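Local coordinates for protein glycosyl hydrolase family 10 (Bacteroides intestinalis DSM 17393, PDB 4QPW) that binds xylo-oligosaccharides, and so probably xylan, as a carbohydrate-binding module of a larger family 10 enzyme that probably hydrolyses xylan, at residues I54-K68 / F112-G126. Numbering follows the deposited sequence.
Sequences IQYHTADNLPIEIGK and FKAVADGGHVMTQSG. With XYP (beta-D-xylopyranose), chain B; XYP (beta-D-xylopyranose), chain C.
Strands 54-57 and 120-124 run antiparallel, their axes 4.6 Å apart, with Tyr56 and Thr123 as the hydrogen-bonded pair; past His57 and Met122, hydrogen bonds between the following loops, such as Val121 N to Ala59 O, Gly118 N to Ile64 O and Ile66 N to Asp117 OD1 (2.9 Å), hold the two segments together as far as Ala114 N to Lys68 O. On the sugar-binding face, Gln55 and Gln124 lie side by side with amide planes 73° apart. Gln55 OE1 accepts from O2 of one xylose (2.6 Å) and only weakly from Gln124 NE2, while Gln55 NE2 reaches O4 of the next xylose; Gln124 NE2 donates almost straight to O3 of the first (3.0 Å). These are inner, neighbouring strands of a five-stranded antiparallel sheet in a beta-sandwich carbohydrate-binding module, and this face carries the bound xylo-oligosaccharide. Farther along it, the His57 and His120 rings form an offset stack, centroids 3.7 Å apart, and His120 NE2 is hydrogen-bonded to Arg94 NH2. On the other face, Tyr56 turns CG between its backbone N and carbonyl carbon (chi1 42°), which lays the ring over Thr123 O and lets OH hydrogen-bond Ser125 OG (2.8 Å). With an alanine in place of Tyr56, Ser125 OG is likely to lose its hydroxyl partner and Thr123 O and CG2 the ring packed against them. Thr58 OG1 and Thr123 OG1 share a hydrogen bond of 3.0 Å.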
ATOM      1  N   ILE A  54      -3.708 -10.116   5.931  1.00 11.11           N
ATOM      2  CA  ILE A  54      -2.580  -9.203   6.202  1.00 10.80           C
ATOM      3  C   ILE A  54      -2.936  -7.909   5.481  1.00 10.72           C
ATOM      4  O   ILE A  54      -2.859  -7.871   4.219  1.00 10.84           O
ATOM      5  CB  ILE A  54      -1.284  -9.752   5.796  1.00 10.46           C
ATOM      6  CG1 ILE A  54      -1.000 -11.114   6.480  1.00 11.46           C
ATOM      7  CG2 ILE A  54      -0.179  -8.749   6.132  1.00 11.70           C
ATOM      8  CD1 ILE A  54       0.272 -11.769   6.048  1.00 12.77           C
ATOM      9  N   GLN A  55      -3.451  -6.943   6.222  1.00 10.13           N
ATOM     10  CA  GLN A  55      -3.962  -5.670   5.608  1.00 10.03           C
ATOM     11  C   GLN A  55      -3.471  -4.501   6.383  1.00 10.01           C
ATOM     12  O   GLN A  55      -3.260  -4.567   7.616  1.00 10.87           O
ATOM     13  CB  GLN A  55      -5.481  -5.704   5.482  1.00 11.37           C
ATOM     14  CG  GLN A  55      -6.214  -5.768   6.821  1.00 12.95           C
ATOM     15  CD  GLN A  55      -7.710  -5.736   6.672  1.00 13.92           C
ATOM     16  OE1 GLN A  55      -8.265  -5.171   5.727  1.00 15.73           O
ATOM     17  NE2 GLN A  55      -8.412  -6.402   7.604  1.00 13.57           N
ATOM     18  N   TYR A  56      -3.208  -3.389   5.666  1.00  9.59           N
ATOM     19  CA  TYR A  56      -2.508  -2.278   6.275  1.00  9.33           C
ATOM     20  C   TYR A  56      -2.757  -1.043   5.438  1.00  8.93           C
ATOM     21  O   TYR A  56      -2.763  -1.106   4.202  1.00  9.49           O
ATOM     22  CB  TYR A  56      -0.999  -2.606   6.415  1.00  9.77           C
ATOM     23  CG  TYR A  56      -0.347  -3.280   5.248  1.00  9.35           C
ATOM     24  CD1 TYR A  56      -0.435  -4.689   5.086  1.00  9.80           C
ATOM     25  CD2 TYR A  56       0.327  -2.602   4.253  1.00  9.57           C
ATOM     26  CE1 TYR A  56       0.029  -5.336   3.989  1.00 10.04           C
ATOM     27  CE2 TYR A  56       0.849  -3.223   3.187  1.00  9.80           C
ATOM     28  CZ  TYR A  56       0.705  -4.601   3.009  1.00 10.04           C
ATOM     29  OH  TYR A  56       1.275  -5.221   1.917  1.00 10.63           O
ATOM     30  N   HIS A  57      -2.871   0.084   6.106  1.00  8.44           N
ATOM     31  CA  HIS A  57      -2.910   1.359   5.354  1.00  8.40           C
ATOM     32  C   HIS A  57      -1.501   1.740   5.041  1.00  8.50           C
ATOM     33  O   HIS A  57      -0.584   1.728   5.897  1.00  9.35           O
ATOM     34  CB  HIS A  57      -3.528   2.470   6.195  1.00  8.72           C
ATOM     35  CG  HIS A  57      -4.990   2.278   6.488  1.00  9.44           C
ATOM     36  ND1 HIS A  57      -5.664   3.198   7.276  1.00 10.39           N
ATOM     37  CD2 HIS A  57      -5.877   1.308   6.119  1.00 10.71           C
ATOM     38  CE1 HIS A  57      -6.920   2.780   7.398  1.00 10.98           C
ATOM     39  NE2 HIS A  57      -7.079   1.652   6.732  1.00 10.67           N
ATOM     40  N   THR A  58      -1.258   2.148   3.795  1.00  8.42           N
ATOM     41  CA  THR A  58       0.056   2.685   3.382  1.00  8.72           C
ATOM     42  C   THR A  58       0.049   4.175   3.219  1.00  7.89           C
ATOM     43  O   THR A  58       1.142   4.800   3.047  1.00  9.27           O
ATOM     44  CB  THR A  58       0.529   1.972   2.104  1.00  8.67           C
ATOM     45  OG1 THR A  58      -0.449   2.123   1.083  1.00  9.66           O
ATOM     46  CG2 THR A  58       0.841   0.542   2.322  1.00  9.59           C
ATOM     47  N   ALA A  59      -1.106   4.806   3.340  1.00  8.63           N
ATOM     48  CA  ALA A  59      -1.328   6.257   3.324  1.00  7.77           C
ATOM     49  C   ALA A  59      -2.727   6.466   3.930  1.00  8.28           C
ATOM     50  O   ALA A  59      -3.547   5.539   3.948  1.00  8.59           O
ATOM     51  CB  ALA A  59      -1.280   6.831   1.906  1.00  8.83           C
ATOM     52  N   ASP A  60      -2.990   7.681   4.388  1.00  8.47           N
ATOM     53  CA  ASP A  60      -4.262   7.977   5.088  1.00  8.71           C
ATOM     54  C   ASP A  60      -4.513   9.451   4.987  1.00  8.81           C
ATOM     55  O   ASP A  60      -3.686  10.226   4.457  1.00  9.45           O
ATOM     56  CB  ASP A  60      -4.055   7.542   6.585  1.00 10.71           C
ATOM     57  CG  ASP A  60      -5.301   7.428   7.399  1.00 11.60           C
ATOM     58  OD1 ASP A  60      -6.375   7.581   6.898  1.00 11.58           O
ATOM     59  OD2 ASP A  60      -5.052   7.255   8.660  1.00 12.33           O
ATOM     60  N   ASN A  61      -5.692   9.893   5.439  1.00  9.10           N
ATOM     61  CA  ASN A  61      -5.994  11.327   5.480  1.00 10.22           C
ATOM     62  C   ASN A  61      -5.921  11.926   4.072  1.00  9.59           C
ATOM     63  O   ASN A  61      -5.437  13.062   3.892  1.00  9.96           O
ATOM     64  CB  ASN A  61      -5.022  12.089   6.436  1.00 12.06           C
ATOM     65  CG  ASN A  61      -4.700  11.324   7.727  1.00 11.38           C
ATOM     66  OD1 ASN A  61      -3.736  10.671   7.824  1.00 11.51           O
ATOM     67  ND2 ASN A  61      -5.665  11.388   8.670  1.00 13.37           N
ATOM     68  N   LEU A  62      -6.410  11.216   3.079  1.00  9.26           N
ATOM     69  CA  LEU A  62      -6.184  11.643   1.696  1.00  9.65           C
ATOM     70  C   LEU A  62      -6.984  12.852   1.318  1.00  9.60           C
ATOM     71  O   LEU A  62      -8.201  12.927   1.680  1.00 11.60           O
ATOM     72  CB  LEU A  62      -6.438  10.485   0.758  1.00  9.91           C
ATOM     73  CG  LEU A  62      -5.594   9.235   0.926  1.00  9.35           C
ATOM     74  CD1 LEU A  62      -6.060   8.164  -0.050  1.00 10.89           C
ATOM     75  CD2 LEU A  62      -4.107   9.523   0.798  1.00  9.59           C
ATOM     76  N   PRO A  63      -6.479  13.715   0.472  1.00  9.56           N
ATOM     77  CA  PRO A  63      -7.188  14.981   0.091  1.00 10.66           C
ATOM     78  C   PRO A  63      -7.943  14.738  -1.184  1.00 14.15           C
ATOM     79  O   PRO A  63      -7.503  15.389  -2.295  1.00 19.90           O
ATOM     80  CB  PRO A  63      -6.057  15.935  -0.164  1.00 10.21           C
ATOM     81  CG  PRO A  63      -4.971  15.028  -0.790  1.00 10.91           C
ATOM     82  CD  PRO A  63      -5.065  13.771   0.068  1.00  9.75           C
ATOM     83  N   ILE A  64      -8.660  13.709  -1.388  1.00 11.30           N
ATOM     84  CA  ILE A  64      -9.369  13.369  -2.598  1.00 10.49           C
ATOM     85  C   ILE A  64     -10.864  13.673  -2.445  1.00 10.94           C
ATOM     86  O   ILE A  64     -11.438  13.546  -1.379  1.00 11.77           O
ATOM     87  CB  ILE A  64      -9.068  11.958  -3.099  1.00 12.39           C
ATOM     88  CG1 ILE A  64      -9.492  10.896  -2.129  1.00 12.59           C
ATOM     89  CG2 ILE A  64      -7.601  11.764  -3.531  1.00 12.95           C
ATOM     90  CD1 ILE A  64      -9.117   9.438  -2.530  1.00 14.60           C
ATOM     91  N   GLU A  65     -11.437  14.070  -3.581  1.00 11.41           N
ATOM     92  CA  GLU A  65     -12.877  14.521  -3.642  1.00 12.28           C
ATOM     93  C   GLU A  65     -13.585  13.654  -4.614  1.00 11.82           C
ATOM     94  O   GLU A  65     -13.137  13.324  -5.696  1.00 11.73           O
ATOM     95  CB  GLU A  65     -12.896  15.953  -4.137  1.00 14.57           C
ATOM     96  CG  GLU A  65     -12.180  16.916  -3.201  1.00 19.64           C
ATOM     97  CD  GLU A  65     -11.998  18.287  -3.876  1.00 24.43           C
ATOM     98  OE1 GLU A  65     -12.982  18.990  -3.822  1.00 29.06           O
ATOM     99  OE2 GLU A  65     -11.001  18.591  -4.547  1.00 25.76           O
ATOM    100  N   ILE A  66     -14.842  13.247  -4.231  1.00 12.02           N
ATOM    101  CA  ILE A  66     -15.609  12.325  -5.041  1.00 11.98           C
ATOM    102  C   ILE A  66     -15.752  12.793  -6.502  1.00 11.83           C
ATOM    103  O   ILE A  66     -16.044  13.959  -6.729  1.00 13.31           O
ATOM    104  CB  ILE A  66     -17.035  12.085  -4.382  1.00 13.88           C
ATOM    105  CG1 ILE A  66     -17.776  10.960  -5.126  1.00 13.69           C
ATOM    106  CG2 ILE A  66     -17.879  13.376  -4.290  1.00 14.99           C
ATOM    107  CD1 ILE A  66     -19.092  10.583  -4.475  1.00 15.79           C
ATOM    108  N   GLY A  67     -15.548  11.909  -7.391  1.00 12.84           N
ATOM    109  CA  GLY A  67     -15.749  12.180  -8.799  1.00 13.90           C
ATOM    110  C   GLY A  67     -14.584  12.830  -9.495  1.00 15.20           C
ATOM    111  O   GLY A  67     -14.563  12.892 -10.736  1.00 18.25           O
ATOM    112  N   LYS A  68     -13.522  13.265  -8.815  1.00 13.49           N
ATOM    113  CA  LYS A  68     -12.310  13.791  -9.463  1.00 13.65           C
ATOM    114  C   LYS A  68     -11.350  12.709  -9.824  1.00 12.16           C
ATOM    115  O   LYS A  68     -11.342  11.626  -9.227  1.00 12.65           O
ATOM    116  CB  LYS A  68     -11.705  14.841  -8.590  1.00 14.06           C
ATOM    117  CG  LYS A  68     -12.610  16.047  -8.384  1.00 17.60           C
ATOM    118  CD  LYS A  68     -11.890  17.219  -7.781  1.00 21.50           C
ATOM    119  CE  LYS A  68     -12.808  18.440  -7.616  1.00 28.88           C
ATOM    120  NZ  LYS A  68     -14.159  18.179  -6.966  1.00 39.14           N
ATOM    121  N   PHE A 112      -7.540   6.658 -11.395  1.00 11.63           N
ATOM    122  CA  PHE A 112      -8.896   6.367 -10.903  1.00 11.29           C
ATOM    123  C   PHE A 112      -9.638   7.607 -10.766  1.00 11.54           C
ATOM    124  O   PHE A 112      -9.149   8.698 -10.509  1.00 12.42           O
ATOM    125  CB  PHE A 112      -8.887   5.588  -9.579  1.00 11.95           C
ATOM    126  CG  PHE A 112      -8.339   6.345  -8.386  1.00 10.78           C
ATOM    127  CD1 PHE A 112      -6.918   6.578  -8.203  1.00 10.44           C
ATOM    128  CD2 PHE A 112      -9.196   6.928  -7.465  1.00 10.87           C
ATOM    129  CE1 PHE A 112      -6.494   7.314  -7.172  1.00 10.62           C
ATOM    130  CE2 PHE A 112      -8.716   7.663  -6.434  1.00 11.77           C
ATOM    131  CZ  PHE A 112      -7.341   7.871  -6.293  1.00 10.67           C
ATOM    132  N   LYS A 113     -11.019   7.453 -10.801  1.00 12.77           N
ATOM    133  CA  LYS A 113     -11.956   8.446 -10.350  1.00 13.38           C
ATOM    134  C   LYS A 113     -12.272   8.217  -8.849  1.00 12.10           C
ATOM    135  O   LYS A 113     -12.672   7.069  -8.530  1.00 13.10           O
ATOM    136  CB  LYS A 113     -13.193   8.425 -11.233  1.00 16.92           C
ATOM    137  CG  LYS A 113     -14.103   9.549 -10.959  1.00 25.25           C
ATOM    138  CD  LYS A 113     -15.143   9.627 -12.100  1.00 37.47           C
ATOM    139  CE  LYS A 113     -16.521   9.190 -11.636  1.00 51.11           C
ATOM    140  NZ  LYS A 113     -17.601   9.334 -12.668  1.00 66.15           N
ATOM    141  N   ALA A 114     -12.141   9.161  -7.978  1.00 11.50           N
ATOM    142  CA  ALA A 114     -12.423   8.917  -6.591  1.00 11.28           C
ATOM    143  C   ALA A 114     -13.913   8.514  -6.413  1.00 12.09           C
ATOM    144  O   ALA A 114     -14.794   9.159  -7.045  1.00 12.76           O
ATOM    145  CB  ALA A 114     -12.122  10.091  -5.758  1.00 11.94           C
ATOM    146  N   VAL A 115     -14.145   7.526  -5.615  1.00 11.24           N
ATOM    147  CA  VAL A 115     -15.537   7.024  -5.390  1.00 11.07           C
ATOM    148  C   VAL A 115     -16.151   7.660  -4.214  1.00 11.51           C
ATOM    149  O   VAL A 115     -17.411   7.426  -3.982  1.00 12.70           O
ATOM    150  CB  VAL A 115     -15.543   5.514  -5.287  1.00 12.41           C
ATOM    151  CG1 VAL A 115     -14.979   4.868  -6.500  1.00 13.51           C
ATOM    152  CG2 VAL A 115     -14.961   4.983  -4.015  1.00 12.84           C
ATOM    153  N   ALA A 116     -15.487   8.444  -3.404  1.00 12.04           N
ATOM    154  CA  ALA A 116     -15.927   9.027  -2.192  1.00 11.70           C
ATOM    155  C   ALA A 116     -15.005  10.178  -1.828  1.00 12.23           C
ATOM    156  O   ALA A 116     -13.971  10.391  -2.493  1.00 14.28           O
ATOM    157  CB  ALA A 116     -15.918   7.971  -1.087  1.00 13.54           C
ATOM    158  N   ASP A 117     -15.289  10.858  -0.779  1.00 13.06           N
ATOM    159  CA  ASP A 117     -14.321  11.868  -0.214  1.00 13.28           C
ATOM    160  C   ASP A 117     -13.341  11.215   0.706  1.00 12.13           C
ATOM    161  O   ASP A 117     -13.688  10.354   1.546  1.00 14.59           O
ATOM    162  CB  ASP A 117     -15.056  12.949   0.530  1.00 14.57           C
ATOM    163  CG  ASP A 117     -15.837  13.870  -0.394  1.00 16.03           C
ATOM    164  OD1 ASP A 117     -15.555  14.160  -1.550  1.00 15.55           O
ATOM    165  OD2 ASP A 117     -16.861  14.461   0.197  1.00 21.07           O
ATOM    166  N   GLY A 118     -12.041  11.589   0.617  1.00 10.95           N
ATOM    167  CA  GLY A 118     -11.094  11.222   1.613  1.00 11.40           C
ATOM    168  C   GLY A 118     -10.710   9.777   1.682  1.00 10.17           C
ATOM    169  O   GLY A 118     -10.722   9.090   0.675  1.00 12.66           O
ATOM    170  N   GLY A 119     -10.322   9.322   2.829  1.00 10.31           N
ATOM    171  CA  GLY A 119      -9.972   7.927   3.029  1.00 10.18           C
ATOM    172  C   GLY A 119      -8.472   7.638   3.029  1.00  8.88           C
ATOM    173  O   GLY A 119      -7.660   8.485   3.442  1.00  9.80           O
ATOM    174  N   HIS A 120      -8.172   6.404   2.705  1.00  8.44           N
ATOM    175  CA  HIS A 120      -6.819   5.856   2.890  1.00  8.59           C
ATOM    176  C   HIS A 120      -6.492   4.917   1.764  1.00  8.89           C
ATOM    177  O   HIS A 120      -7.308   4.634   0.876  1.00  9.26           O
ATOM    178  CB  HIS A 120      -6.763   5.174   4.269  1.00  8.67           C
ATOM    179  CG  HIS A 120      -7.953   4.238   4.482  1.00  9.45           C
ATOM    180  ND1 HIS A 120      -9.020   4.566   5.289  1.00 10.34           N
ATOM    181  CD2 HIS A 120      -8.213   3.012   4.003  1.00 10.47           C
ATOM    182  CE1 HIS A 120      -9.875   3.539   5.275  1.00 10.91           C
ATOM    183  NE2 HIS A 120      -9.432   2.579   4.539  1.00 10.56           N
ATOM    184  N   VAL A 121      -5.219   4.446   1.731  1.00  8.28           N
ATOM    185  CA  VAL A 121      -4.813   3.417   0.767  1.00  8.36           C
ATOM    186  C   VAL A 121      -4.789   2.096   1.500  1.00  9.04           C
ATOM    187  O   VAL A 121      -3.797   1.755   2.210  1.00  9.41           O
ATOM    188  CB  VAL A 121      -3.482   3.729   0.071  1.00  8.46           C
ATOM    189  CG1 VAL A 121      -3.137   2.631  -0.914  1.00  9.34           C
ATOM    190  CG2 VAL A 121      -3.564   5.067  -0.620  1.00  9.41           C
ATOM    191  N   MET A 122      -5.872   1.345   1.430  1.00  8.98           N
ATOM    192  CA  MET A 122      -5.937  -0.001   2.024  1.00  9.32           C
ATOM    193  C   MET A 122      -5.102  -0.907   1.161  1.00  9.82           C
ATOM    194  O   MET A 122      -5.277  -0.962  -0.066  1.00 11.86           O
ATOM    195  CB  MET A 122      -7.391  -0.490   1.977  1.00 10.40           C
ATOM    196  CG  MET A 122      -7.532  -1.932   2.377  1.00 11.91           C
ATOM    197  SD  MET A 122      -6.905  -2.386   3.989  1.00 13.67           S
ATOM    198  CE  MET A 122      -8.317  -1.796   4.989  1.00 14.08           C
ATOM    199  N   THR A 123      -4.196  -1.701   1.760  1.00  9.35           N
ATOM    200  CA  THR A 123      -3.241  -2.530   1.022  1.00  9.59           C
ATOM    201  C   THR A 123      -3.304  -3.917   1.649  1.00  9.46           C
ATOM    202  O   THR A 123      -3.341  -4.065   2.885  1.00 10.31           O
ATOM    203  CB  THR A 123      -1.852  -1.918   1.160  1.00  9.14           C
ATOM    204  OG1 THR A 123      -1.947  -0.474   0.867  1.00 11.21           O
ATOM    205  CG2 THR A 123      -0.905  -2.478   0.187  1.00 10.76           C
ATOM    206  N   GLN A 124      -3.369  -4.966   0.821  1.00  9.47           N
ATOM    207  CA  GLN A 124      -3.558  -6.341   1.282  1.00  9.98           C
ATOM    208  C   GLN A 124      -2.634  -7.303   0.569  1.00 10.35           C
ATOM    209  O   GLN A 124      -2.510  -7.228  -0.696  1.00 11.63           O
ATOM    210  CB  GLN A 124      -5.013  -6.770   1.097  1.00 11.64           C
ATOM    211  CG  GLN A 124      -5.988  -5.824   1.760  1.00 13.48           C
ATOM    212  CD  GLN A 124      -7.465  -6.249   1.799  1.00 14.50           C
ATOM    213  OE1 GLN A 124      -7.853  -7.101   1.011  1.00 17.19           O
ATOM    214  NE2 GLN A 124      -8.223  -5.797   2.714  1.00 14.57           N
ATOM    215  N   SER A 125      -1.990  -8.203   1.327  1.00 10.64           N
ATOM    216  CA  SER A 125      -0.996  -9.105   0.770  1.00 10.81           C
ATOM    217  C   SER A 125      -0.937 -10.448   1.539  1.00 10.51           C
ATOM    218  O   SER A 125       0.104 -11.041   1.515  1.00 10.92           O
ATOM    219  CB  SER A 125       0.322  -8.390   0.701  1.00 10.70           C
ATOM    220  OG  SER A 125       0.760  -7.959   1.969  1.00 10.98           O
ATOM    221  N   GLY A 126      -2.037 -10.841   2.146  1.00 10.60           N
ATOM    222  CA  GLY A 126      -1.980 -12.080   2.962  1.00 11.71           C
ATOM    223  C   GLY A 126      -1.522 -13.333   2.217  1.00 12.16           C
ATOM    224  O   GLY A 126      -0.963 -14.245   2.894  1.00 13.45           O
TER
HETATM  225  C1  XYP B   3     -12.210  -6.160   6.246  1.00 16.42           C
HETATM  226  C2  XYP B   3     -11.298  -6.226   5.054  1.00 15.70           C
HETATM  227  C3  XYP B   3     -12.046  -6.640   3.797  1.00 17.51           C
HETATM  228  C4  XYP B   3     -12.797  -7.965   4.093  1.00 19.00           C
HETATM  229  C5  XYP B   3     -13.577  -7.817   5.345  1.00 16.85           C
HETATM  230  O2  XYP B   3     -10.720  -4.942   4.810  1.00 16.06           O
HETATM  231  O3  XYP B   3     -11.096  -6.796   2.703  1.00 18.67           O
HETATM  232  O4  XYP B   3     -13.608  -8.240   2.944  1.00 21.38           O
HETATM  233  O5  XYP B   3     -12.761  -7.516   6.459  1.00 20.04           O
HETATM  234  C1  XYP C   2     -12.092  -2.853  10.009  1.00 17.10           C
HETATM  235  C2  XYP C   2     -11.811  -4.203  10.719  1.00 17.19           C
HETATM  236  C3  XYP C   2     -11.293  -5.127   9.640  1.00 17.44           C
HETATM  237  C4  XYP C   2     -12.127  -5.141   8.409  1.00 17.13           C
HETATM  238  C5  XYP C   2     -12.342  -3.735   7.881  1.00 16.01           C
HETATM  239  O2  XYP C   2     -10.897  -4.089  11.801  1.00 19.58           O
HETATM  240  O3  XYP C   2     -11.150  -6.490  10.148  1.00 19.31           O
HETATM  241  O4  XYP C   2     -11.442  -5.886   7.376  1.00 16.81           O
HETATM  242  O5  XYP C   2     -12.938  -2.925   8.920  1.00 19.69           O
HETATM  243  O   HOH W   1      -8.990   6.804   7.078  1.00 23.42           O
HETATM  244  O   HOH W   2     -16.710  12.466 -12.332  1.00 41.55           O